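Local coordinates for protein anthranilate synthase component I (Streptococcus pneumoniae serotype 4, PDB 5KCK) that is the larger-component chain of anthranilate synthase, component one, a mixed alpha-beta protein built on antiparallel sheets and present here as two copies, at residues A[40-54]-A[120-134]. Residues are numbered along the deposited sequence; the frame is centred on the assembly and turned at random.
Sequences RFSILAYNPVFEIKF and DMHFFVYESYMVFDH
Tyr126 is clamped between Ala45 and Pro48 at the bend where both segments pass from one sheet to the next. Ala45 CB sits over the centre of one ring face, 3.4 Å from the centroid of the Tyr126 ring, and Pro48 CB makes a second CH-pi contact on the opposite face, nearer the rim. With CG anti to the carbonyl carbon (chi1 -61°), the ring stands between the two side chains, and its hydroxyl reaches His25 O of the second subunit. Close by, the Tyr46 ring lies over the Ser128 backbone. Strands 41-45 and 128-133 belong to a three-stranded antiparallel sheet that 41-45 continues across the subunit interface, whereas 50-54 and 121-126 pair within the large antiparallel sheet; the register shifts by one between the pairs, and Val49 and Phe50 both face Val125 in a classic beta bulge. Ile52, Met121 and Val125 pack together beneath helix 70-78. On the other face, buried His122, stacked on Phe247, donates from NE2 in its ring plane to Glu51 OE2 (2.8 Å), meeting the carboxylate from above; ND1 is hydrogen-bonded to Tyr250 OH, and Lys53 CE lies over the ring. Glu51 and Lys53 are partly exposed. Packing is looser around exposed, poorly ordered Arg40, where Phe41 lies alongside Asp133 and a water bridges Arg40 O and Asp133 OD1. On the opposite sheet face, His134 NE2 donates to buried Ser42 OG (2.8 Å), which also bonds Glu30 of the second subunit.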
ATOM      1  N   ARG A  40      -1.003  -7.236   2.088  1.00 65.35           N
ATOM      2  CA  ARG A  40      -2.138  -8.132   1.894  1.00 57.24           C
ATOM      3  C   ARG A  40      -2.954  -8.282   3.175  1.00 51.76           C
ATOM      4  O   ARG A  40      -4.061  -7.743   3.261  1.00 44.38           O
ATOM      5  CB  ARG A  40      -1.656  -9.485   1.372  1.00 53.53           C
ATOM      6  CG  ARG A  40      -2.694 -10.222   0.555  1.00 69.06           C
ATOM      7  CD  ARG A  40      -2.029 -11.051  -0.533  1.00 82.48           C
ATOM      8  NE  ARG A  40      -1.140 -10.229  -1.352  1.00 87.50           N
ATOM      9  CZ  ARG A  40      -0.484 -10.666  -2.423  1.00 88.85           C
ATOM     10  NH1 ARG A  40      -0.614 -11.928  -2.818  1.00 86.87           N
ATOM     11  NH2 ARG A  40       0.302  -9.840  -3.102  1.00 87.12           N
ATOM     12  N   PHE A  41      -2.442  -8.983   4.186  1.00 24.79           N
ATOM     13  CA  PHE A  41      -3.217  -9.247   5.396  1.00 31.48           C
ATOM     14  C   PHE A  41      -2.358  -9.044   6.636  1.00 30.47           C
ATOM     15  O   PHE A  41      -1.149  -9.277   6.617  1.00 26.01           O
ATOM     16  CB  PHE A  41      -3.798 -10.680   5.427  1.00 34.81           C
ATOM     17  CG  PHE A  41      -4.835 -10.945   4.362  1.00 47.38           C
ATOM     18  CD1 PHE A  41      -6.124 -10.446   4.488  1.00 41.35           C
ATOM     19  CD2 PHE A  41      -4.520 -11.696   3.237  1.00 52.62           C
ATOM     20  CE1 PHE A  41      -7.088 -10.689   3.505  1.00 41.61           C
ATOM     21  CE2 PHE A  41      -5.479 -11.940   2.250  1.00 49.42           C
ATOM     22  CZ  PHE A  41      -6.763 -11.436   2.386  1.00 42.11           C
ATOM     23  N   SER A  42      -3.008  -8.629   7.724  1.00 25.24           N
ATOM     24  CA  SER A  42      -2.405  -8.622   9.048  1.00 26.53           C
ATOM     25  C   SER A  42      -3.362  -9.301  10.014  1.00 24.85           C
ATOM     26  O   SER A  42      -4.556  -8.990  10.041  1.00 28.21           O
ATOM     27  CB  SER A  42      -2.085  -7.199   9.536  1.00 24.44           C
ATOM     28  OG  SER A  42      -1.194  -6.540   8.652  1.00 29.26           O
ATOM     29  N   ILE A  43      -2.838 -10.232  10.792  1.00 17.72           N
ATOM     30  CA  ILE A  43      -3.607 -10.946  11.792  1.00 21.05           C
ATOM     31  C   ILE A  43      -3.121 -10.502  13.158  1.00 22.80           C
ATOM     32  O   ILE A  43      -1.912 -10.488  13.425  1.00 23.76           O
ATOM     33  CB  ILE A  43      -3.469 -12.468  11.645  1.00 21.87           C
ATOM     34  CG1 ILE A  43      -3.894 -12.912  10.252  1.00 18.62           C
ATOM     35  CG2 ILE A  43      -4.264 -13.170  12.744  1.00 20.05           C
ATOM     36  CD1 ILE A  43      -3.214 -14.189   9.829  1.00 29.34           C
ATOM     37  N   LEU A  44      -4.064 -10.138  14.011  1.00 19.28           N
ATOM     38  CA  LEU A  44      -3.811  -9.836  15.407  1.00 20.73           C
ATOM     39  C   LEU A  44      -4.716 -10.754  16.215  1.00 24.26           C
ATOM     40  O   LEU A  44      -5.916 -10.844  15.927  1.00 24.25           O
ATOM     41  CB  LEU A  44      -4.102  -8.357  15.680  1.00 26.76           C
ATOM     42  CG  LEU A  44      -3.358  -7.617  16.781  1.00 39.17           C
ATOM     43  CD1 LEU A  44      -3.586  -6.135  16.612  1.00 40.80           C
ATOM     44  CD2 LEU A  44      -3.835  -8.070  18.136  1.00 40.40           C
ATOM     45  N   ALA A  45      -4.148 -11.465  17.187  1.00 16.90           N
ATOM     46  CA  ALA A  45      -4.920 -12.416  17.982  1.00 26.74           C
ATOM     47  C   ALA A  45      -4.623 -12.241  19.463  1.00 27.18           C
ATOM     48  O   ALA A  45      -3.504 -11.886  19.847  1.00 24.16           O
ATOM     49  CB  ALA A  45      -4.631 -13.867  17.572  1.00 24.65           C
ATOM     50  N   TYR A  46      -5.630 -12.530  20.292  1.00 17.54           N
ATOM     51  CA  TYR A  46      -5.562 -12.240  21.722  1.00 23.04           C
ATOM     52  C   TYR A  46      -6.507 -13.169  22.477  1.00 24.78           C
ATOM     53  O   TYR A  46      -7.406 -13.782  21.895  1.00 23.00           O
ATOM     54  CB  TYR A  46      -5.907 -10.768  22.001  1.00 18.36           C
ATOM     55  CG  TYR A  46      -6.956 -10.254  21.046  1.00 21.94           C
ATOM     56  CD1 TYR A  46      -8.315 -10.410  21.318  1.00 27.82           C
ATOM     57  CD2 TYR A  46      -6.592  -9.658  19.846  1.00 24.74           C
ATOM     58  CE1 TYR A  46      -9.287  -9.964  20.422  1.00 19.16           C
ATOM     59  CE2 TYR A  46      -7.546  -9.222  18.937  1.00 23.87           C
ATOM     60  CZ  TYR A  46      -8.887  -9.369  19.230  1.00 23.56           C
ATOM     61  OH  TYR A  46      -9.818  -8.921  18.319  1.00 22.96           O
ATOM     62  N   ASN A  47      -6.288 -13.252  23.788  1.00 23.13           N
ATOM     63  CA  ASN A  47      -7.094 -14.069  24.688  1.00 27.82           C
ATOM     64  C   ASN A  47      -7.258 -15.512  24.197  1.00 26.97           C
ATOM     65  O   ASN A  47      -8.378 -15.980  23.995  1.00 22.75           O
ATOM     66  CB  ASN A  47      -8.458 -13.428  24.914  1.00 20.29           C
ATOM     67  CG  ASN A  47      -8.362 -12.096  25.640  1.00 23.76           C
ATOM     68  OD1 ASN A  47      -7.577 -11.943  26.579  1.00 25.79           O
ATOM     69  ND2 ASN A  47      -9.153 -11.124  25.200  1.00 26.03           N
ATOM     70  N   PRO A  48      -6.159 -16.246  24.029  1.00 23.72           N
ATOM     71  CA  PRO A  48      -6.268 -17.604  23.487  1.00 19.40           C
ATOM     72  C   PRO A  48      -7.019 -18.527  24.437  1.00 23.12           C
ATOM     73  O   PRO A  48      -6.959 -18.375  25.656  1.00 20.71           O
ATOM     74  CB  PRO A  48      -4.809 -18.037  23.335  1.00 22.31           C
ATOM     75  CG  PRO A  48      -4.110 -17.304  24.442  1.00 23.85           C
ATOM     76  CD  PRO A  48      -4.810 -15.966  24.552  1.00 18.82           C
ATOM     77  N   VAL A  49      -7.744 -19.486  23.856  1.00 22.52           N
ATOM     78  CA  VAL A  49      -8.449 -20.490  24.651  1.00 20.82           C
ATOM     79  C   VAL A  49      -7.482 -21.538  25.200  1.00 21.96           C
ATOM     80  O   VAL A  49      -7.652 -22.027  26.324  1.00 27.34           O
ATOM     81  CB  VAL A  49      -9.563 -21.131  23.804  1.00 24.32           C
ATOM     82  CG1 VAL A  49     -10.238 -22.287  24.559  1.00 24.66           C
ATOM     83  CG2 VAL A  49     -10.595 -20.084  23.426  1.00 26.06           C
ATOM     84  N   PHE A  50      -6.462 -21.901  24.420  1.00 20.46           N
ATOM     85  CA  PHE A  50      -5.497 -22.935  24.777  1.00 28.36           C
ATOM     86  C   PHE A  50      -4.080 -22.471  24.496  1.00 27.33           C
ATOM     87  O   PHE A  50      -3.822 -21.720  23.546  1.00 19.27           O
ATOM     88  CB  PHE A  50      -5.649 -24.242  23.975  1.00 28.50           C
ATOM     89  CG  PHE A  50      -6.959 -24.911  24.129  1.00 35.77           C
ATOM     90  CD1 PHE A  50      -7.427 -25.271  25.382  1.00 35.09           C
ATOM     91  CD2 PHE A  50      -7.710 -25.227  23.008  1.00 34.12           C
ATOM     92  CE1 PHE A  50      -8.642 -25.910  25.518  1.00 40.89           C
ATOM     93  CE2 PHE A  50      -8.922 -25.864  23.132  1.00 36.97           C
ATOM     94  CZ  PHE A  50      -9.392 -26.212  24.392  1.00 46.41           C
ATOM     95  N   GLU A  51      -3.167 -22.995  25.302  1.00 23.66           N
ATOM     96  CA  GLU A  51      -1.739 -23.004  25.022  1.00 21.80           C
ATOM     97  C   GLU A  51      -1.315 -24.450  24.809  1.00 23.01           C
ATOM     98  O   GLU A  51      -1.584 -25.310  25.654  1.00 23.62           O
ATOM     99  CB  GLU A  51      -0.949 -22.396  26.183  1.00 28.80           C
ATOM    100  CG  GLU A  51       0.548 -22.466  26.018  1.00 36.68           C
ATOM    101  CD  GLU A  51       1.294 -22.055  27.278  1.00 46.37           C
ATOM    102  OE1 GLU A  51       1.218 -22.787  28.290  1.00 47.42           O
ATOM    103  OE2 GLU A  51       1.957 -20.999  27.253  1.00 44.81           O
ATOM    104  N   ILE A  52      -0.665 -24.722  23.686  1.00 20.04           N
ATOM    105  CA  ILE A  52      -0.167 -26.060  23.390  1.00 26.25           C
ATOM    106  C   ILE A  52       1.337 -25.967  23.219  1.00 27.81           C
ATOM    107  O   ILE A  52       1.829 -25.183  22.399  1.00 27.61           O
ATOM    108  CB  ILE A  52      -0.832 -26.663  22.149  1.00 25.37           C
ATOM    109  CG1 ILE A  52      -2.341 -26.723  22.373  1.00 23.03           C
ATOM    110  CG2 ILE A  52      -0.250 -28.048  21.863  1.00 23.11           C
ATOM    111  CD1 ILE A  52      -3.102 -27.301  21.240  1.00 31.72           C
ATOM    112  N   LYS A  53       2.064 -26.760  23.993  1.00 25.90           N
ATOM    113  CA  LYS A  53       3.503 -26.599  24.093  1.00 32.28           C
ATOM    114  C   LYS A  53       4.154 -27.966  24.238  1.00 29.06           C
ATOM    115  O   LYS A  53       3.598 -28.861  24.883  1.00 30.32           O
ATOM    116  CB  LYS A  53       3.840 -25.665  25.274  1.00 30.28           C
ATOM    117  CG  LYS A  53       5.071 -26.016  26.065  1.00 44.36           C
ATOM    118  CD  LYS A  53       4.993 -25.463  27.481  1.00 52.72           C
ATOM    119  CE  LYS A  53       5.053 -23.947  27.513  1.00 57.79           C
ATOM    120  NZ  LYS A  53       5.059 -23.440  28.925  1.00 61.16           N
ATOM    121  N   PHE A  54       5.319 -28.124  23.610  1.00 28.17           N
ATOM    122  CA  PHE A  54       6.151 -29.319  23.729  1.00 22.84           C
ATOM    123  C   PHE A  54       7.520 -28.888  24.237  1.00 29.65           C
ATOM    124  O   PHE A  54       8.228 -28.128  23.562  1.00 27.25           O
ATOM    125  CB  PHE A  54       6.284 -30.038  22.381  1.00 22.66           C
ATOM    126  CG  PHE A  54       6.856 -31.432  22.478  1.00 30.41           C
ATOM    127  CD1 PHE A  54       6.147 -32.447  23.096  1.00 24.77           C
ATOM    128  CD2 PHE A  54       8.085 -31.732  21.921  1.00 30.80           C
ATOM    129  CE1 PHE A  54       6.663 -33.732  23.177  1.00 30.97           C
ATOM    130  CE2 PHE A  54       8.608 -33.014  21.999  1.00 29.89           C
ATOM    131  CZ  PHE A  54       7.892 -34.016  22.626  1.00 30.38           C
ATOM    132  N   ASP A 120      10.335 -26.664  22.340  1.00 23.90           N
ATOM    133  CA  ASP A 120      10.491 -27.131  20.973  1.00 28.22           C
ATOM    134  C   ASP A 120       9.283 -26.798  20.112  1.00 35.32           C
ATOM    135  O   ASP A 120       9.415 -26.710  18.888  1.00 36.52           O
ATOM    136  CB  ASP A 120      10.782 -28.624  20.984  1.00 33.40           C
ATOM    137  CG  ASP A 120      12.091 -28.933  21.685  1.00 41.23           C
ATOM    138  OD1 ASP A 120      13.150 -28.688  21.079  1.00 43.86           O
ATOM    139  OD2 ASP A 120      12.068 -29.380  22.852  1.00 49.95           O
HETATM  140  N   MSE A 121       8.128 -26.573  20.728  1.00 32.98           N
HETATM  141  CA  MSE A 121       6.923 -26.157  20.030  1.00 23.80           C
HETATM  142  C   MSE A 121       6.082 -25.341  20.993  1.00 24.32           C
HETATM  143  O   MSE A 121       5.973 -25.691  22.171  1.00 24.80           O
HETATM  144  CB  MSE A 121       6.132 -27.365  19.518  1.00 19.91           C
HETATM  145  CG  MSE A 121       4.868 -27.006  18.790  1.00 32.37           C
HETATM  146 SE   MSE A 121       3.820 -28.574  18.279  0.71 35.49          SE
HETATM  147  CE  MSE A 121       2.898 -28.875  19.973  1.00 30.91           C
ATOM    148  N   HIS A 122       5.490 -24.262  20.495  1.00 19.99           N
ATOM    149  CA  HIS A 122       4.646 -23.403  21.316  1.00 21.85           C
ATOM    150  C   HIS A 122       3.601 -22.750  20.422  1.00 27.12           C
ATOM    151  O   HIS A 122       3.944 -21.977  19.519  1.00 22.21           O
ATOM    152  CB  HIS A 122       5.484 -22.348  22.035  1.00 20.46           C
ATOM    153  CG  HIS A 122       4.875 -21.852  23.310  1.00 31.24           C
ATOM    154  ND1 HIS A 122       5.604 -21.184  24.271  1.00 29.58           N
ATOM    155  CD2 HIS A 122       3.607 -21.926  23.783  1.00 30.14           C
ATOM    156  CE1 HIS A 122       4.812 -20.873  25.282  1.00 31.38           C
ATOM    157  NE2 HIS A 122       3.595 -21.309  25.010  1.00 27.83           N
ATOM    158  N   PHE A 123       2.333 -23.063  20.668  1.00 22.34           N
ATOM    159  CA  PHE A 123       1.227 -22.442  19.956  1.00 22.14           C
ATOM    160  C   PHE A 123       0.211 -21.906  20.949  1.00 26.99           C
ATOM    161  O   PHE A 123      -0.039 -22.521  21.992  1.00 18.35           O
ATOM    162  CB  PHE A 123       0.525 -23.436  19.006  1.00 17.71           C
ATOM    163  CG  PHE A 123       1.290 -23.715  17.747  1.00 25.81           C
ATOM    164  CD1 PHE A 123       1.183 -22.865  16.655  1.00 24.74           C
ATOM    165  CD2 PHE A 123       2.115 -24.831  17.652  1.00 27.28           C
ATOM    166  CE1 PHE A 123       1.888 -23.120  15.486  1.00 27.40           C
ATOM    167  CE2 PHE A 123       2.824 -25.095  16.488  1.00 23.97           C
ATOM    168  CZ  PHE A 123       2.714 -24.238  15.403  1.00 17.49           C
ATOM    169  N   PHE A 124      -0.376 -20.768  20.616  1.00 20.70           N
ATOM    170  CA  PHE A 124      -1.605 -20.327  21.255  1.00 24.14           C
ATOM    171  C   PHE A 124      -2.774 -20.570  20.298  1.00 26.24           C
ATOM    172  O   PHE A 124      -2.638 -20.434  19.078  1.00 21.13           O
ATOM    173  CB  PHE A 124      -1.538 -18.845  21.637  1.00 18.49           C
ATOM    174  CG  PHE A 124      -0.598 -18.526  22.771  1.00 22.79           C
ATOM    175  CD1 PHE A 124      -0.838 -18.999  24.052  1.00 26.16           C
ATOM    176  CD2 PHE A 124       0.489 -17.693  22.567  1.00 25.64           C
ATOM    177  CE1 PHE A 124       0.016 -18.682  25.107  1.00 24.00           C
ATOM    178  CE2 PHE A 124       1.339 -17.362  23.615  1.00 31.85           C
ATOM    179  CZ  PHE A 124       1.106 -17.864  24.885  1.00 28.22           C
ATOM    180  N   VAL A 125      -3.931 -20.911  20.860  1.00 20.45           N
ATOM    181  CA  VAL A 125      -5.110 -21.283  20.079  1.00 26.11           C
ATOM    182  C   VAL A 125      -6.189 -20.229  20.295  1.00 22.13           C
ATOM    183  O   VAL A 125      -6.642 -20.025  21.426  1.00 26.10           O
ATOM    184  CB  VAL A 125      -5.613 -22.682  20.463  1.00 22.50           C
ATOM    185  CG1 VAL A 125      -6.764 -23.088  19.571  1.00 19.23           C
ATOM    186  CG2 VAL A 125      -4.468 -23.687  20.388  1.00 18.98           C
ATOM    187  N   TYR A 126      -6.618 -19.578  19.211  1.00 21.38           N
ATOM    188  CA  TYR A 126      -7.426 -18.364  19.283  1.00 18.04           C
ATOM    189  C   TYR A 126      -8.773 -18.511  18.585  1.00 28.68           C
ATOM    190  O   TYR A 126      -8.860 -19.044  17.469  1.00 23.34           O
ATOM    191  CB  TYR A 126      -6.716 -17.169  18.633  1.00 17.51           C
ATOM    192  CG  TYR A 126      -5.400 -16.774  19.248  1.00 21.60           C
ATOM    193  CD1 TYR A 126      -5.340 -15.851  20.288  1.00 19.88           C
ATOM    194  CD2 TYR A 126      -4.213 -17.302  18.768  1.00 19.07           C
ATOM    195  CE1 TYR A 126      -4.120 -15.474  20.839  1.00 21.79           C
ATOM    196  CE2 TYR A 126      -3.000 -16.942  19.309  1.00 16.70           C
ATOM    197  CZ  TYR A 126      -2.953 -16.028  20.344  1.00 19.41           C
ATOM    198  OH  TYR A 126      -1.729 -15.674  20.873  1.00 24.18           O
ATOM    199  N   GLU A 127      -9.810 -17.973  19.228  1.00 25.04           N
ATOM    200  CA  GLU A 127     -11.092 -17.690  18.595  1.00 24.72           C
ATOM    201  C   GLU A 127     -11.442 -16.210  18.686  1.00 19.52           C
ATOM    202  O   GLU A 127     -12.564 -15.823  18.337  1.00 24.12           O
ATOM    203  CB  GLU A 127     -12.208 -18.532  19.220  1.00 22.66           C
ATOM    204  CG  GLU A 127     -12.301 -18.386  20.725  1.00 29.21           C
ATOM    205  CD  GLU A 127     -13.341 -19.316  21.340  1.00 34.55           C
ATOM    206  OE1 GLU A 127     -13.601 -20.399  20.758  1.00 29.40           O
ATOM    207  OE2 GLU A 127     -13.902 -18.947  22.399  1.00 31.54           O
ATOM    208  N   SER A 128     -10.508 -15.378  19.141  1.00 21.53           N
ATOM    209  CA  SER A 128     -10.685 -13.931  19.217  1.00 19.37           C
ATOM    210  C   SER A 128      -9.520 -13.294  18.483  1.00 23.04           C
ATOM    211  O   SER A 128      -8.369 -13.452  18.902  1.00 23.53           O
ATOM    212  CB  SER A 128     -10.726 -13.446  20.670  1.00 23.66           C
ATOM    213  OG  SER A 128     -11.611 -14.233  21.449  1.00 31.56           O
ATOM    214  N   TYR A 129      -9.811 -12.570  17.409  1.00 18.54           N
ATOM    215  CA  TYR A 129      -8.744 -12.066  16.556  1.00 21.54           C
ATOM    216  C   TYR A 129      -9.315 -11.017  15.605  1.00 18.54           C
ATOM    217  O   TYR A 129     -10.532 -10.873  15.454  1.00 23.67           O
ATOM    218  CB  TYR A 129      -8.081 -13.216  15.782  1.00 21.37           C
ATOM    219  CG  TYR A 129      -9.056 -13.936  14.880  1.00 22.50           C
ATOM    220  CD1 TYR A 129      -9.892 -14.931  15.385  1.00 27.04           C
ATOM    221  CD2 TYR A 129      -9.166 -13.602  13.538  1.00 20.71           C
ATOM    222  CE1 TYR A 129     -10.796 -15.592  14.575  1.00 22.68           C
ATOM    223  CE2 TYR A 129     -10.068 -14.257  12.713  1.00 21.64           C
ATOM    224  CZ  TYR A 129     -10.884 -15.248  13.245  1.00 27.45           C
ATOM    225  OH  TYR A 129     -11.787 -15.899  12.449  1.00 29.57           O
HETATM  226  N   MSE A 130      -8.411 -10.278  14.976  1.00 20.80           N
HETATM  227  CA  MSE A 130      -8.748  -9.313  13.934  1.00 18.91           C
HETATM  228  C   MSE A 130      -7.975  -9.659  12.682  1.00 21.25           C
HETATM  229  O   MSE A 130      -6.836 -10.110  12.768  1.00 24.93           O
HETATM  230  CB  MSE A 130      -8.378  -7.885  14.330  1.00 19.13           C
HETATM  231  CG  MSE A 130      -8.943  -7.372  15.614  1.00 55.14           C
HETATM  232 SE   MSE A 130      -8.043  -5.686  15.998  0.82 43.74          SE
HETATM  233  CE  MSE A 130      -8.437  -4.732  14.460  1.00 23.76           C
ATOM    234  N   VAL A 131      -8.568  -9.422  11.518  1.00 19.29           N
ATOM    235  CA  VAL A 131      -7.876  -9.577  10.246  1.00 23.89           C
ATOM    236  C   VAL A 131      -7.962  -8.247   9.511  1.00 25.55           C
ATOM    237  O   VAL A 131      -9.063  -7.742   9.251  1.00 26.13           O
ATOM    238  CB  VAL A 131      -8.468 -10.722   9.410  1.00 28.47           C
ATOM    239  CG1 VAL A 131      -7.641 -10.949   8.146  1.00 27.81           C
ATOM    240  CG2 VAL A 131      -8.525 -11.998  10.243  1.00 23.80           C
ATOM    241  N   PHE A 132      -6.807  -7.665   9.210  1.00 25.44           N
ATOM    242  CA  PHE A 132      -6.729  -6.464   8.385  1.00 20.90           C
ATOM    243  C   PHE A 132      -6.666  -6.905   6.928  1.00 25.30           C
ATOM    244  O   PHE A 132      -5.666  -7.481   6.492  1.00 32.39           O
ATOM    245  CB  PHE A 132      -5.504  -5.625   8.744  1.00 20.80           C
ATOM    246  CG  PHE A 132      -5.603  -4.916  10.071  1.00 23.43           C
ATOM    247  CD1 PHE A 132      -5.514  -5.621  11.258  1.00 19.87           C
ATOM    248  CD2 PHE A 132      -5.752  -3.532  10.127  1.00 21.43           C
ATOM    249  CE1 PHE A 132      -5.596  -4.966  12.486  1.00 25.26           C
ATOM    250  CE2 PHE A 132      -5.833  -2.872  11.345  1.00 24.26           C
ATOM    251  CZ  PHE A 132      -5.758  -3.592  12.526  1.00 25.99           C
ATOM    252  N   ASP A 133      -7.732  -6.650   6.175  1.00 28.06           N
ATOM    253  CA  ASP A 133      -7.735  -6.905   4.735  1.00 25.68           C
ATOM    254  C   ASP A 133      -7.297  -5.605   4.073  1.00 26.52           C
ATOM    255  O   ASP A 133      -8.114  -4.748   3.727  1.00 30.15           O
ATOM    256  CB  ASP A 133      -9.110  -7.365   4.262  1.00 34.52           C
ATOM    257  CG  ASP A 133      -9.124  -7.795   2.795  1.00 45.68           C
ATOM    258  OD1 ASP A 133      -8.158  -7.508   2.056  1.00 47.03           O
ATOM    259  OD2 ASP A 133     -10.122  -8.413   2.378  1.00 47.06           O
ATOM    260  N   HIS A 134      -5.979  -5.457   3.908  1.00 23.81           N
ATOM    261  CA  HIS A 134      -5.427  -4.189   3.440  1.00 27.91           C
ATOM    262  C   HIS A 134      -5.868  -3.858   2.025  1.00 31.96           C
ATOM    263  O   HIS A 134      -6.060  -2.681   1.702  1.00 34.98           O
ATOM    264  CB  HIS A 134      -3.899  -4.207   3.522  1.00 26.28           C
ATOM    265  CG  HIS A 134      -3.376  -4.302   4.919  1.00 25.49           C
ATOM    266  ND1 HIS A 134      -3.654  -3.356   5.882  1.00 32.39           N
ATOM    267  CD2 HIS A 134      -2.611  -5.242   5.526  1.00 32.45           C
ATOM    268  CE1 HIS A 134      -3.076  -3.703   7.019  1.00 28.54           C
ATOM    269  NE2 HIS A 134      -2.437  -4.844   6.829  1.00 31.15           N
TER
HETATM  270  O   HOH W   1      -5.675  -7.679   1.333  1.00 52.75           O
HETATM  271  O   HOH W   2      -9.436 -16.594  21.652  1.00 28.89           O